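Local coordinates for protein acetyltransferase, GNAT family (Colwellia psychrerythraea, PDB 3IWG) that probably transfers acyl groups, most likely acetyl, as GNAT-family acetyltransferases do, at residues Lys6-Glu11 with Val50-Val55; Gly174-Arg179 with Ala194-Leu199; Glu181-Trp186 with Thr229-His234. One frame throughout, in Å; residues are numbered along the deposited sequence.

Contact 1: residues Lys6-Glu11 with Val50-Val55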
ATOM      1  N   LYS A   6     -22.645  13.006 -26.135  1.00 39.68           N
ATOM      2  CA  LYS A   6     -21.302  12.611 -26.537  1.00 39.34           C
ATOM      3  C   LYS A   6     -20.671  11.836 -25.342  1.00 38.70           C
ATOM      4  O   LYS A   6     -20.719  12.305 -24.199  1.00 37.73           O
ATOM      5  CB  LYS A   6     -20.443  13.848 -26.904  1.00 39.43           C
ATOM      6  CG  LYS A   6     -20.285  14.159 -28.425  1.00 40.89           C
ATOM      7  CD  LYS A   6     -21.403  15.044 -29.038  1.00 42.21           C
ATOM      8  CE  LYS A   6     -21.250  15.250 -30.589  1.00 43.20           C
ATOM      9  NZ  LYS A   6     -20.138  16.196 -31.033  1.00 42.78           N
ATOM     10  N   ILE A   7     -20.111  10.652 -25.597  1.00 37.66           N
ATOM     11  CA  ILE A   7     -19.292   9.984 -24.589  1.00 37.12           C
ATOM     12  C   ILE A   7     -17.832  10.351 -24.850  1.00 36.96           C
ATOM     13  O   ILE A   7     -17.375  10.326 -26.001  1.00 36.29           O
ATOM     14  CB  ILE A   7     -19.484   8.456 -24.605  1.00 36.90           C
ATOM     15  CG1 ILE A   7     -20.968   8.119 -24.389  1.00 37.16           C
ATOM     16  CG2 ILE A   7     -18.581   7.791 -23.555  1.00 35.01           C
ATOM     17  CD1 ILE A   7     -21.494   6.951 -25.236  1.00 36.05           C
ATOM     18  N   LYS A   8     -17.121  10.713 -23.780  1.00 36.99           N
ATOM     19  CA  LYS A   8     -15.701  11.079 -23.854  1.00 37.22           C
ATOM     20  C   LYS A   8     -14.985  10.365 -22.727  1.00 36.93           C
ATOM     21  O   LYS A   8     -15.524  10.168 -21.654  1.00 36.77           O
ATOM     22  CB  LYS A   8     -15.465  12.598 -23.692  1.00 37.44           C
ATOM     23  CG  LYS A   8     -15.687  13.485 -24.913  1.00 38.47           C
ATOM     24  CD  LYS A   8     -15.173  14.970 -24.668  1.00 40.05           C
ATOM     25  CE  LYS A   8     -16.064  16.042 -25.416  1.00 40.77           C
ATOM     26  NZ  LYS A   8     -15.434  17.396 -25.736  1.00 41.21           N
ATOM     27  N   THR A   9     -13.751   9.992 -22.983  1.00 37.29           N
ATOM     28  CA  THR A   9     -12.918   9.349 -21.999  1.00 37.35           C
ATOM     29  C   THR A   9     -12.580  10.470 -20.975  1.00 37.68           C
ATOM     30  O   THR A   9     -12.572  11.651 -21.325  1.00 37.42           O
ATOM     31  CB  THR A   9     -11.686   8.727 -22.726  1.00 37.22           C
ATOM     32  OG1 THR A   9     -11.437   7.405 -22.242  1.00 37.49           O
ATOM     33  CG2 THR A   9     -10.465   9.604 -22.585  1.00 37.39           C
ATOM     34  N   ILE A  10     -12.372  10.123 -19.710  1.00 37.91           N
ATOM     35  CA  ILE A  10     -12.044  11.133 -18.697  1.00 38.43           C
ATOM     36  C   ILE A  10     -10.706  10.798 -18.016  1.00 39.24           C
ATOM     37  O   ILE A  10     -10.579   9.727 -17.430  1.00 39.74           O
ATOM     38  CB  ILE A  10     -13.148  11.191 -17.648  1.00 37.99           C
ATOM     39  CG1 ILE A  10     -14.407  11.789 -18.290  1.00 39.34           C
ATOM     40  CG2 ILE A  10     -12.693  11.931 -16.382  1.00 36.01           C
ATOM     41  CD1 ILE A  10     -15.023  12.942 -17.532  1.00 39.66           C
ATOM     42  N   GLU A  11      -9.717  11.688 -18.067  1.00 39.73           N
ATOM     43  CA  GLU A  11      -8.419  11.358 -17.421  1.00 40.19           C
ATOM     44  C   GLU A  11      -8.346  11.782 -15.945  1.00 39.34           C
ATOM     45  O   GLU A  11      -7.857  11.001 -15.081  1.00 39.42           O
ATOM     46  CB  GLU A  11      -7.230  11.920 -18.199  1.00 40.71           C
ATOM     47  CG  GLU A  11      -6.726  10.976 -19.313  1.00 42.35           C
ATOM     48  CD  GLU A  11      -7.627  10.992 -20.555  1.00 42.71           C
ATOM     49  OE1 GLU A  11      -8.116   9.909 -20.961  1.00 45.34           O
ATOM     50  OE2 GLU A  11      -7.845  12.078 -21.112  1.00 40.52           O
ATOM     51  N   VAL A  50     -23.764  16.586 -22.644  1.00 37.58           N
ATOM     52  CA  VAL A  50     -24.801  17.288 -23.349  1.00 39.58           C
ATOM     53  C   VAL A  50     -24.208  18.679 -23.637  1.00 41.38           C
ATOM     54  O   VAL A  50     -23.846  19.470 -22.720  1.00 41.08           O
ATOM     55  CB  VAL A  50     -26.118  17.334 -22.539  1.00 39.64           C
ATOM     56  CG1 VAL A  50     -26.744  18.722 -22.582  1.00 40.42           C
ATOM     57  CG2 VAL A  50     -27.091  16.252 -23.051  1.00 40.29           C
ATOM     58  N   ASN A  51     -24.023  18.910 -24.936  1.00 43.14           N
ATOM     59  CA  ASN A  51     -23.713  20.221 -25.463  1.00 44.03           C
ATOM     60  C   ASN A  51     -22.450  20.791 -24.850  1.00 44.28           C
ATOM     61  O   ASN A  51     -22.313  21.995 -24.708  1.00 44.43           O
ATOM     62  CB  ASN A  51     -24.918  21.142 -25.229  1.00 44.54           C
ATOM     63  CG  ASN A  51     -25.017  22.250 -26.267  1.00 45.50           C
ATOM     64  OD1 ASN A  51     -26.086  22.493 -26.837  1.00 46.28           O
ATOM     65  ND2 ASN A  51     -23.894  22.921 -26.526  1.00 47.32           N
ATOM     66  N   LYS A  52     -21.528  19.900 -24.496  1.00 44.94           N
ATOM     67  CA  LYS A  52     -20.239  20.254 -23.892  1.00 45.07           C
ATOM     68  C   LYS A  52     -20.332  20.653 -22.409  1.00 44.75           C
ATOM     69  O   LYS A  52     -19.378  21.229 -21.847  1.00 45.06           O
ATOM     70  CB  LYS A  52     -19.504  21.317 -24.730  1.00 45.57           C
ATOM     71  CG  LYS A  52     -18.016  20.984 -24.980  1.00 46.49           C
ATOM     72  CD  LYS A  52     -17.444  21.727 -26.214  1.00 46.82           C
ATOM     73  CE  LYS A  52     -16.331  20.914 -26.894  1.00 47.40           C
ATOM     74  NZ  LYS A  52     -15.169  21.753 -27.324  1.00 46.64           N
ATOM     75  N   ASN A  53     -21.458  20.319 -21.773  1.00 43.95           N
ATOM     76  CA  ASN A  53     -21.491  20.240 -20.305  1.00 43.17           C
ATOM     77  C   ASN A  53     -21.526  18.785 -19.796  1.00 41.33           C
ATOM     78  O   ASN A  53     -22.349  17.966 -20.226  1.00 41.37           O
ATOM     79  CB  ASN A  53     -22.657  21.055 -19.693  1.00 43.50           C
ATOM     80  CG  ASN A  53     -22.567  21.139 -18.142  1.00 44.85           C
ATOM     81  OD1 ASN A  53     -23.590  21.130 -17.450  1.00 45.94           O
ATOM     82  ND2 ASN A  53     -21.327  21.176 -17.603  1.00 44.89           N
ATOM     83  N   LEU A  54     -20.639  18.493 -18.860  1.00 39.11           N
ATOM     84  CA  LEU A  54     -20.540  17.178 -18.243  1.00 37.58           C
ATOM     85  C   LEU A  54     -21.706  16.872 -17.285  1.00 36.60           C
ATOM     86  O   LEU A  54     -21.686  17.303 -16.141  1.00 36.47           O
ATOM     87  CB  LEU A  54     -19.229  17.120 -17.474  1.00 37.32           C
ATOM     88  CG  LEU A  54     -18.836  15.815 -16.799  1.00 36.19           C
ATOM     89  CD1 LEU A  54     -18.846  14.689 -17.837  1.00 32.73           C
ATOM     90  CD2 LEU A  54     -17.446  16.032 -16.137  1.00 34.11           C
ATOM     91  N   VAL A  55     -22.693  16.100 -17.738  1.00 35.31           N
ATOM     92  CA  VAL A  55     -23.926  15.845 -16.954  1.00 34.18           C
ATOM     93  C   VAL A  55     -24.103  14.404 -16.422  1.00 33.13           C
ATOM     94  O   VAL A  55     -25.146  14.063 -15.814  1.00 33.31           O
ATOM     95  CB  VAL A  55     -25.147  16.232 -17.790  1.00 34.20           C
ATOM     96  CG1 VAL A  55     -24.972  17.671 -18.300  1.00 35.23           C
ATOM     97  CG2 VAL A  55     -25.341  15.261 -18.950  1.00 33.51           C
TER

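Contact 2: residues Gly174-Arg179 with Ala194-Leu199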
ATOM      1  N   GLY A 174       0.421  -1.765   5.721  1.00 25.91           N
ATOM      2  CA  GLY A 174       1.234  -0.628   6.203  1.00 25.32           C
ATOM      3  C   GLY A 174       0.394   0.627   6.332  1.00 25.38           C
ATOM      4  O   GLY A 174       0.431   1.382   7.310  1.00 25.64           O
ATOM      5  N   ASN A 175      -0.401   0.846   5.315  1.00 25.36           N
ATOM      6  CA  ASN A 175      -1.302   1.946   5.321  1.00 24.43           C
ATOM      7  C   ASN A 175      -2.375   1.805   6.406  1.00 24.23           C
ATOM      8  O   ASN A 175      -2.685   2.775   7.081  1.00 23.82           O
ATOM      9  CB  ASN A 175      -1.917   2.054   3.949  1.00 24.74           C
ATOM     10  CG  ASN A 175      -2.766   3.290   3.799  1.00 27.32           C
ATOM     11  OD1 ASN A 175      -3.939   3.175   3.574  1.00 27.74           O
ATOM     12  ND2 ASN A 175      -2.152   4.474   3.898  1.00 29.89           N
ATOM     13  N   LEU A 176      -2.940   0.617   6.626  1.00 24.37           N
ATOM     14  CA  LEU A 176      -3.950   0.508   7.695  1.00 24.37           C
ATOM     15  C   LEU A 176      -3.344   0.796   9.081  1.00 23.76           C
ATOM     16  O   LEU A 176      -3.967   1.426   9.931  1.00 21.99           O
ATOM     17  CB  LEU A 176      -4.611  -0.846   7.672  1.00 25.60           C
ATOM     18  CG  LEU A 176      -5.960  -1.130   6.974  1.00 27.89           C
ATOM     19  CD1 LEU A 176      -6.350  -0.259   5.794  1.00 26.45           C
ATOM     20  CD2 LEU A 176      -6.026  -2.595   6.611  1.00 25.94           C
ATOM     21  N   ILE A 177      -2.110   0.354   9.289  1.00 24.13           N
ATOM     22  CA  ILE A 177      -1.422   0.540  10.542  1.00 23.44           C
ATOM     23  C   ILE A 177      -1.297   2.037  10.824  1.00 25.45           C
ATOM     24  O   ILE A 177      -1.614   2.488  11.938  1.00 25.22           O
ATOM     25  CB  ILE A 177      -0.054  -0.120  10.484  1.00 23.90           C
ATOM     26  CG1 ILE A 177      -0.187  -1.640  10.667  1.00 21.94           C
ATOM     27  CG2 ILE A 177       0.893   0.518  11.531  1.00 22.32           C
ATOM     28  CD1 ILE A 177       1.084  -2.360  10.669  1.00 23.92           C
ATOM     29  N   GLU A 178      -0.901   2.811   9.805  1.00 25.99           N
ATOM     30  CA  GLU A 178      -0.767   4.265   9.942  1.00 27.58           C
ATOM     31  C   GLU A 178      -2.083   4.914  10.206  1.00 27.40           C
ATOM     32  O   GLU A 178      -2.151   5.913  10.943  1.00 27.90           O
ATOM     33  CB  GLU A 178      -0.200   4.895   8.673  1.00 28.70           C
ATOM     34  CG  GLU A 178       1.265   4.439   8.391  1.00 32.50           C
ATOM     35  CD  GLU A 178       1.904   5.251   7.259  1.00 37.24           C
ATOM     36  OE1 GLU A 178       1.780   6.498   7.297  1.00 40.12           O
ATOM     37  OE2 GLU A 178       2.532   4.638   6.366  1.00 40.75           O
ATOM     38  N   ARG A 179      -3.143   4.344   9.638  1.00 26.42           N
ATOM     39  CA  ARG A 179      -4.481   4.896   9.873  1.00 26.31           C
ATOM     40  C   ARG A 179      -5.060   4.379  11.207  1.00 25.56           C
ATOM     41  O   ARG A 179      -6.132   4.777  11.572  1.00 24.32           O
ATOM     42  CB  ARG A 179      -5.444   4.537   8.732  1.00 26.40           C
ATOM     43  CG  ARG A 179      -5.117   5.134   7.368  1.00 25.78           C
ATOM     44  CD  ARG A 179      -6.017   4.544   6.210  1.00 24.69           C
ATOM     45  NE  ARG A 179      -7.457   4.837   6.372  1.00 24.36           N
ATOM     46  CZ  ARG A 179      -8.026   6.022   6.103  1.00 25.76           C
ATOM     47  NH1 ARG A 179      -7.313   7.042   5.628  1.00 27.79           N
ATOM     48  NH2 ARG A 179      -9.324   6.208   6.304  1.00 29.48           N
ATOM     49  N   ALA A 194      -7.203 -11.351  12.528  1.00 18.78           N
ATOM     50  CA  ALA A 194      -6.877  -9.952  12.217  1.00 19.87           C
ATOM     51  C   ALA A 194      -8.177  -9.237  11.955  1.00 20.30           C
ATOM     52  O   ALA A 194      -8.993  -9.761  11.214  1.00 21.91           O
ATOM     53  CB  ALA A 194      -6.024  -9.880  10.940  1.00 19.46           C
ATOM     54  N   GLY A 195      -8.349  -8.033  12.479  1.00 20.17           N
ATOM     55  CA  GLY A 195      -9.565  -7.280  12.254  1.00 20.32           C
ATOM     56  C   GLY A 195      -9.245  -5.909  11.716  1.00 21.27           C
ATOM     57  O   GLY A 195      -8.230  -5.306  12.101  1.00 21.64           O
ATOM     58  N   GLU A 196     -10.136  -5.411  10.862  1.00 22.16           N
ATOM     59  CA  GLU A 196     -10.057  -4.084  10.253  1.00 22.88           C
ATOM     60  C   GLU A 196     -11.313  -3.257  10.578  1.00 22.94           C
ATOM     61  O   GLU A 196     -12.426  -3.746  10.438  1.00 24.53           O
ATOM     62  CB  GLU A 196      -9.936  -4.205   8.738  1.00 22.30           C
ATOM     63  CG  GLU A 196      -8.818  -5.130   8.316  1.00 23.91           C
ATOM     64  CD  GLU A 196      -8.581  -5.218   6.789  1.00 26.80           C
ATOM     65  OE1 GLU A 196      -9.214  -4.479   5.995  1.00 29.76           O
ATOM     66  OE2 GLU A 196      -7.736  -6.043   6.383  1.00 30.04           O
ATOM     67  N   CYS A 197     -11.115  -2.029  11.037  1.00 22.89           N
ATOM     68  CA  CYS A 197     -12.170  -1.098  11.291  1.00 23.59           C
ATOM     69  C   CYS A 197     -11.841   0.180  10.507  1.00 24.26           C
ATOM     70  O   CYS A 197     -11.167   1.073  11.031  1.00 23.30           O
ATOM     71  CB  CYS A 197     -12.224  -0.809  12.780  1.00 23.59           C
ATOM     72  SG  CYS A 197     -13.547   0.311  13.307  1.00 26.31           S
ATOM     73  N   ARG A 198     -12.310   0.252   9.262  1.00 23.89           N
ATOM     74  CA  ARG A 198     -11.816   1.269   8.353  1.00 24.62           C
ATOM     75  C   ARG A 198     -12.726   2.440   8.258  1.00 24.12           C
ATOM     76  O   ARG A 198     -13.920   2.281   8.079  1.00 23.78           O
ATOM     77  CB  ARG A 198     -11.752   0.731   6.956  1.00 25.53           C
ATOM     78  CG  ARG A 198     -10.891  -0.536   6.738  1.00 27.17           C
ATOM     79  CD  ARG A 198     -11.247  -1.052   5.314  1.00 31.43           C
ATOM     80  NE  ARG A 198     -11.096  -2.466   5.322  1.00 38.85           N
ATOM     81  CZ  ARG A 198     -12.021  -3.385   5.108  1.00 38.89           C
ATOM     82  NH1 ARG A 198     -11.634  -4.655   5.214  1.00 42.27           N
ATOM     83  NH2 ARG A 198     -13.241  -3.084   4.710  1.00 40.96           N
ATOM     84  N   LEU A 199     -12.159   3.622   8.314  1.00 23.80           N
ATOM     85  CA  LEU A 199     -12.945   4.820   8.152  1.00 24.67           C
ATOM     86  C   LEU A 199     -12.965   5.146   6.705  1.00 24.75           C
ATOM     87  O   LEU A 199     -12.092   4.734   5.983  1.00 24.37           O
ATOM     88  CB  LEU A 199     -12.320   5.992   8.901  1.00 24.04           C
ATOM     89  CG  LEU A 199     -12.724   6.024  10.360  1.00 25.27           C
ATOM     90  CD1 LEU A 199     -12.491   4.691  11.037  1.00 24.74           C
ATOM     91  CD2 LEU A 199     -11.984   7.208  11.105  1.00 23.96           C
TER

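Contact 3: residues Glu181-Trp186 with Thr229-His234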
ATOM      1  N   GLU A 181      -6.243   1.333  11.799  1.00 23.87           N
ATOM      2  CA  GLU A 181      -7.447   0.579  11.474  1.00 23.36           C
ATOM      3  C   GLU A 181      -7.296  -0.914  11.632  1.00 22.55           C
ATOM      4  O   GLU A 181      -8.257  -1.673  11.415  1.00 23.23           O
ATOM      5  CB  GLU A 181      -7.930   0.938  10.070  1.00 23.30           C
ATOM      6  CG  GLU A 181      -8.415   2.365   9.975  1.00 23.20           C
ATOM      7  CD  GLU A 181      -8.730   2.804   8.555  1.00 25.49           C
ATOM      8  OE1 GLU A 181      -8.309   2.115   7.611  1.00 27.79           O
ATOM      9  OE2 GLU A 181      -9.385   3.856   8.379  1.00 29.22           O
ATOM     10  N   LEU A 182      -6.094  -1.375  11.964  1.00 21.88           N
ATOM     11  CA  LEU A 182      -5.847  -2.817  11.980  1.00 20.95           C
ATOM     12  C   LEU A 182      -5.689  -3.312  13.404  1.00 20.72           C
ATOM     13  O   LEU A 182      -5.022  -2.667  14.197  1.00 20.76           O
ATOM     14  CB  LEU A 182      -4.612  -3.157  11.143  1.00 21.62           C
ATOM     15  CG  LEU A 182      -4.141  -4.634  10.993  1.00 20.57           C
ATOM     16  CD1 LEU A 182      -5.142  -5.517  10.287  1.00 20.01           C
ATOM     17  CD2 LEU A 182      -2.781  -4.657  10.254  1.00 18.22           C
ATOM     18  N   PHE A 183      -6.290  -4.469  13.714  1.00 20.33           N
ATOM     19  CA  PHE A 183      -6.140  -5.058  15.028  1.00 20.01           C
ATOM     20  C   PHE A 183      -5.837  -6.559  14.944  1.00 19.98           C
ATOM     21  O   PHE A 183      -6.188  -7.235  13.981  1.00 19.54           O
ATOM     22  CB  PHE A 183      -7.412  -4.854  15.855  1.00 20.25           C
ATOM     23  CG  PHE A 183      -7.749  -3.414  16.112  1.00 21.96           C
ATOM     24  CD1 PHE A 183      -8.314  -2.638  15.131  1.00 24.08           C
ATOM     25  CD2 PHE A 183      -7.528  -2.835  17.353  1.00 25.61           C
ATOM     26  CE1 PHE A 183      -8.616  -1.304  15.359  1.00 24.66           C
ATOM     27  CE2 PHE A 183      -7.836  -1.486  17.572  1.00 25.64           C
ATOM     28  CZ  PHE A 183      -8.398  -0.738  16.563  1.00 23.32           C
ATOM     29  N   GLY A 184      -5.215  -7.070  15.994  1.00 20.16           N
ATOM     30  CA  GLY A 184      -4.842  -8.469  16.069  1.00 21.37           C
ATOM     31  C   GLY A 184      -5.356  -9.094  17.339  1.00 21.48           C
ATOM     32  O   GLY A 184      -5.424  -8.432  18.378  1.00 22.26           O
ATOM     33  N   TYR A 185      -5.743 -10.355  17.237  1.00 20.98           N
ATOM     34  CA  TYR A 185      -6.146 -11.132  18.389  1.00 20.80           C
ATOM     35  C   TYR A 185      -5.116 -12.229  18.522  1.00 21.04           C
ATOM     36  O   TYR A 185      -4.980 -13.075  17.647  1.00 21.07           O
ATOM     37  CB  TYR A 185      -7.559 -11.681  18.184  1.00 21.26           C
ATOM     38  CG  TYR A 185      -8.133 -12.538  19.288  1.00 20.02           C
ATOM     39  CD1 TYR A 185      -8.071 -12.141  20.621  1.00 21.17           C
ATOM     40  CD2 TYR A 185      -8.802 -13.721  18.988  1.00 18.88           C
ATOM     41  CE1 TYR A 185      -8.634 -12.915  21.628  1.00 19.99           C
ATOM     42  CE2 TYR A 185      -9.349 -14.528  19.988  1.00 18.15           C
ATOM     43  CZ  TYR A 185      -9.267 -14.122  21.297  1.00 20.78           C
ATOM     44  OH  TYR A 185      -9.839 -14.890  22.270  1.00 19.38           O
ATOM     45  N   TRP A 186      -4.385 -12.169  19.633  1.00 21.81           N
ATOM     46  CA  TRP A 186      -3.136 -12.888  19.842  1.00 22.30           C
ATOM     47  C   TRP A 186      -3.273 -13.918  20.924  1.00 22.42           C
ATOM     48  O   TRP A 186      -4.030 -13.764  21.899  1.00 22.06           O
ATOM     49  CB  TRP A 186      -2.023 -11.917  20.304  1.00 22.26           C
ATOM     50  CG  TRP A 186      -1.631 -10.913  19.284  1.00 23.24           C
ATOM     51  CD1 TRP A 186      -2.186  -9.701  19.079  1.00 25.01           C
ATOM     52  CD2 TRP A 186      -0.589 -11.042  18.338  1.00 25.18           C
ATOM     53  NE1 TRP A 186      -1.547  -9.051  18.065  1.00 25.35           N
ATOM     54  CE2 TRP A 186      -0.557  -9.863  17.587  1.00 26.31           C
ATOM     55  CE3 TRP A 186       0.350 -12.039  18.065  1.00 27.22           C
ATOM     56  CZ2 TRP A 186       0.370  -9.652  16.562  1.00 27.31           C
ATOM     57  CZ3 TRP A 186       1.289 -11.817  17.058  1.00 27.60           C
ATOM     58  CH2 TRP A 186       1.283 -10.647  16.323  1.00 27.12           C
ATOM     59  N   THR A 229     -17.592  -8.202  17.011  1.00 20.09           N
ATOM     60  CA  THR A 229     -18.153  -7.511  18.157  1.00 19.85           C
ATOM     61  C   THR A 229     -17.179  -6.467  18.685  1.00 20.77           C
ATOM     62  O   THR A 229     -17.577  -5.355  18.977  1.00 20.55           O
ATOM     63  CB  THR A 229     -18.558  -8.488  19.271  1.00 19.87           C
ATOM     64  OG1 THR A 229     -19.499  -9.426  18.728  1.00 19.97           O
ATOM     65  CG2 THR A 229     -19.203  -7.744  20.440  1.00 16.77           C
ATOM     66  N   PHE A 230     -15.894  -6.805  18.784  1.00 21.08           N
ATOM     67  CA  PHE A 230     -14.897  -5.824  19.218  1.00 21.29           C
ATOM     68  C   PHE A 230     -14.851  -4.643  18.262  1.00 21.48           C
ATOM     69  O   PHE A 230     -14.846  -3.496  18.668  1.00 21.84           O
ATOM     70  CB  PHE A 230     -13.513  -6.463  19.234  1.00 22.22           C
ATOM     71  CG  PHE A 230     -12.411  -5.527  19.600  1.00 20.40           C
ATOM     72  CD1 PHE A 230     -11.786  -4.786  18.640  1.00 20.77           C
ATOM     73  CD2 PHE A 230     -11.979  -5.425  20.906  1.00 22.41           C
ATOM     74  CE1 PHE A 230     -10.764  -3.920  18.962  1.00 22.41           C
ATOM     75  CE2 PHE A 230     -10.945  -4.558  21.241  1.00 22.82           C
ATOM     76  CZ  PHE A 230     -10.333  -3.817  20.269  1.00 21.74           C
ATOM     77  N   LEU A 231     -14.774  -4.967  16.987  1.00 21.46           N
ATOM     78  CA  LEU A 231     -14.553  -4.009  15.968  1.00 21.59           C
ATOM     79  C   LEU A 231     -15.736  -3.033  15.923  1.00 22.22           C
ATOM     80  O   LEU A 231     -15.530  -1.820  15.707  1.00 22.71           O
ATOM     81  CB  LEU A 231     -14.379  -4.719  14.626  1.00 21.57           C
ATOM     82  CG  LEU A 231     -13.045  -5.419  14.313  1.00 20.92           C
ATOM     83  CD1 LEU A 231     -13.174  -6.094  12.993  1.00 15.42           C
ATOM     84  CD2 LEU A 231     -11.850  -4.460  14.308  1.00 18.91           C
ATOM     85  N   THR A 232     -16.949  -3.553  16.146  1.00 22.01           N
ATOM     86  CA  THR A 232     -18.173  -2.727  16.231  1.00 22.27           C
ATOM     87  C   THR A 232     -18.108  -1.771  17.414  1.00 22.42           C
ATOM     88  O   THR A 232     -18.462  -0.585  17.290  1.00 21.33           O
ATOM     89  CB  THR A 232     -19.502  -3.578  16.370  1.00 22.28           C
ATOM     90  OG1 THR A 232     -19.635  -4.478  15.270  1.00 22.46           O
ATOM     91  CG2 THR A 232     -20.748  -2.666  16.385  1.00 23.33           C
ATOM     92  N   LYS A 233     -17.642  -2.278  18.558  1.00 22.32           N
ATOM     93  CA  LYS A 233     -17.529  -1.423  19.724  1.00 23.39           C
ATOM     94  C   LYS A 233     -16.511  -0.292  19.459  1.00 23.38           C
ATOM     95  O   LYS A 233     -16.767   0.849  19.809  1.00 23.95           O
ATOM     96  CB  LYS A 233     -17.157  -2.191  20.978  1.00 23.30           C
ATOM     97  CG  LYS A 233     -17.467  -1.383  22.218  1.00 27.29           C
ATOM     98  CD  LYS A 233     -16.485  -1.599  23.404  1.00 32.24           C
ATOM     99  CE  LYS A 233     -17.002  -2.607  24.482  1.00 33.09           C
ATOM    100  NZ  LYS A 233     -16.190  -2.593  25.738  1.00 31.73           N
ATOM    101  N   HIS A 234     -15.384  -0.623  18.829  1.00 22.71           N
ATOM    102  CA  HIS A 234     -14.348   0.350  18.533  1.00 22.59           C
ATOM    103  C   HIS A 234     -14.894   1.386  17.562  1.00 22.12           C
ATOM    104  O   HIS A 234     -14.555   2.536  17.659  1.00 21.88           O
ATOM    105  CB  HIS A 234     -13.104  -0.329  17.936  1.00 22.54           C
ATOM    106  CG  HIS A 234     -11.957   0.606  17.696  1.00 22.72           C
ATOM    107  ND1 HIS A 234     -11.050   0.954  18.683  1.00 23.44           N
ATOM    108  CD2 HIS A 234     -11.557   1.252  16.571  1.00 20.54           C
ATOM    109  CE1 HIS A 234     -10.160   1.794  18.180  1.00 21.89           C
ATOM    110  NE2 HIS A 234     -10.450   1.995  16.902  1.00 22.71           N
TER

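Contact 1: residues Lys6-Glu11 with Val50-Val55
Lys8, in strand 6-9, and Ile10 after it in sequence meet Lys52 in, and Leu54 just after, a type I' turn, without a single hydrogen bond between the two segments. The turn runs from Val50 to Asn53 and is pinned by a reciprocal backbone pair, Val50 N to Asn53 O at 3.1 Å and Asn53 N to Val50 O at 2.7 Å. Segment 6-11 instead bonds through its backbone to the intervening strand 44-50, so side chains alone bridge to the far arm. Leu54, with CG anti to its backbone N (chi1 -176°), extends CD2 to meet CD1 of Ile10 tip to tip at 4.2 Å; both side chains also touch Tyr49. Further out, the two lysine chains cross obliquely, and Lys8 NZ lies 3.8 Å from CE of Lys52. Lys8 NZ and Lys52 NZ stay 4.6 Å apart, a proximity that probably costs some charge repulsion, while Lys8 also makes a cation-pi contact with Tyr49. The side chains thus meet across strand 44-50, at a beta hairpin of strands 44-50 and 53-60 with a two-residue type I' loop, flanked on its 44-50 side by the outer strand 6-9.

Contact 2: residues Gly174-Arg179 with Ala194-Leu199
Leu176 packs its methyl CD2 on the carboxylate of Glu196, 3.7 Å from CD and almost equally far from both oxygens. The two side chains cross at about a right angle, so a branch of the helix residue lies against the flat end of a buried acid. That acid is occupied along its own strand: Arg198 forms a salt bridge with it, side-on, with NE and NH1 both bonded to Glu196 OE1. NE, 2.8 Å away from OE1, meets it nearly along the C-O axis, whereas NH1 comes from well above the carboxylate plane (49° out of it). Tyr172, one turn back in the helix, adds its hydroxyl to the same oxygen. With an alanine in place of Glu196, Arg198 and the Tyr172 hydroxyl would probably lose the acceptor they share, and Leu176 CD2 the group it lies on.

Helix 166-178 probably corresponds to the second helix of the GNAT fold, which packs on its sheet; here it lies on one side of strand 190-199, while Cys197 faces helix 223-237 on the other.

The polar contact between the segments is made by Arg179. Its chain, bent at chi3 (63°), brings NH2 to Leu199 O at 3.2 Å, edge-on and near the guanidinium plane, but the bond is weak, with an N-H...O angle of 130°. Leu199 CB lies alongside, 4.0 Å from Arg179 NH2. Stronger ties fix the group's rotation: NH2 forms a salt bridge with Asp201, NE one with Glu181, and NH1 one with Glu178 of the second subunit.

Contact 3: residues Glu181-Trp186 with Thr229-His234
An aromatic cluster formed by Phe183, Phe230 and His234 joins strand 182-186 to helix 229-234, part of the helix that in GNAT proteins follows the loop binding the cofactor's pyrophosphate. Strand and helix run roughly antiparallel, their axes 10.8 Å apart at closest approach, and the Phe183 side chain points from the strand toward the helix. His234 takes the far end of that ring. With its CG anti to the backbone N (chi1 -176°), the imidazole is placed so that Phe183 CZ stands over the centre of its face, 3.4 Å from His234 NE2. The ring planes are inclined at 66° and the centroids lie 4.7 Å apart, an edge-to-face pair in which the phenylalanine supplies the edge.

Phe230, one helical turn earlier and with a similar first torsion, reverses the roles: its edge is offset over a face of Phe183, with Phe230 CE1 at 3.8 Å from CD2 of Phe183. Here the planes meet at 63°, with 5.5 Å between centroids. Leu231 runs alongside in the reverse sense, with CD2 4.1 Å from Phe183 CD1. Around this group, Ile145 also touches Phe183, Met140 and Met143 touch Phe230, and Cys197 touches His234.

Phe183 thus offers a face to one neighbour and an edge to another. No hydrogen bond crosses between the segments, so cohesion here rests on dispersion and on C-H edges set against pi faces, as the inclined planes of edge-to-face pairs require; the imidazole takes part through its face.

In the fold
From the N terminus, contact 1 comes first, closing a loop that contains helices 17-26 and 33-39 and strand 44-50, and it ends before either of the others begins. It joins the outermost strand 6-9 to the hairpin strand 53-60 across 44-50. Its centre is about 37 Å from that of contact 2 and about 44 Å from that of contact 3. Contacts 2 and 3 interlock: segments 174-179, 181-186, 194-199 and 229-234 alternate along the chain, so their loops cross rather than nest. Contact 2 closes over strand 182-187, contact 3 over strands 190-199 and 207-214. The two meet where strands 182-187 and 190-199 pair, and together they tie helices 166-178 and 223-237 to these strands.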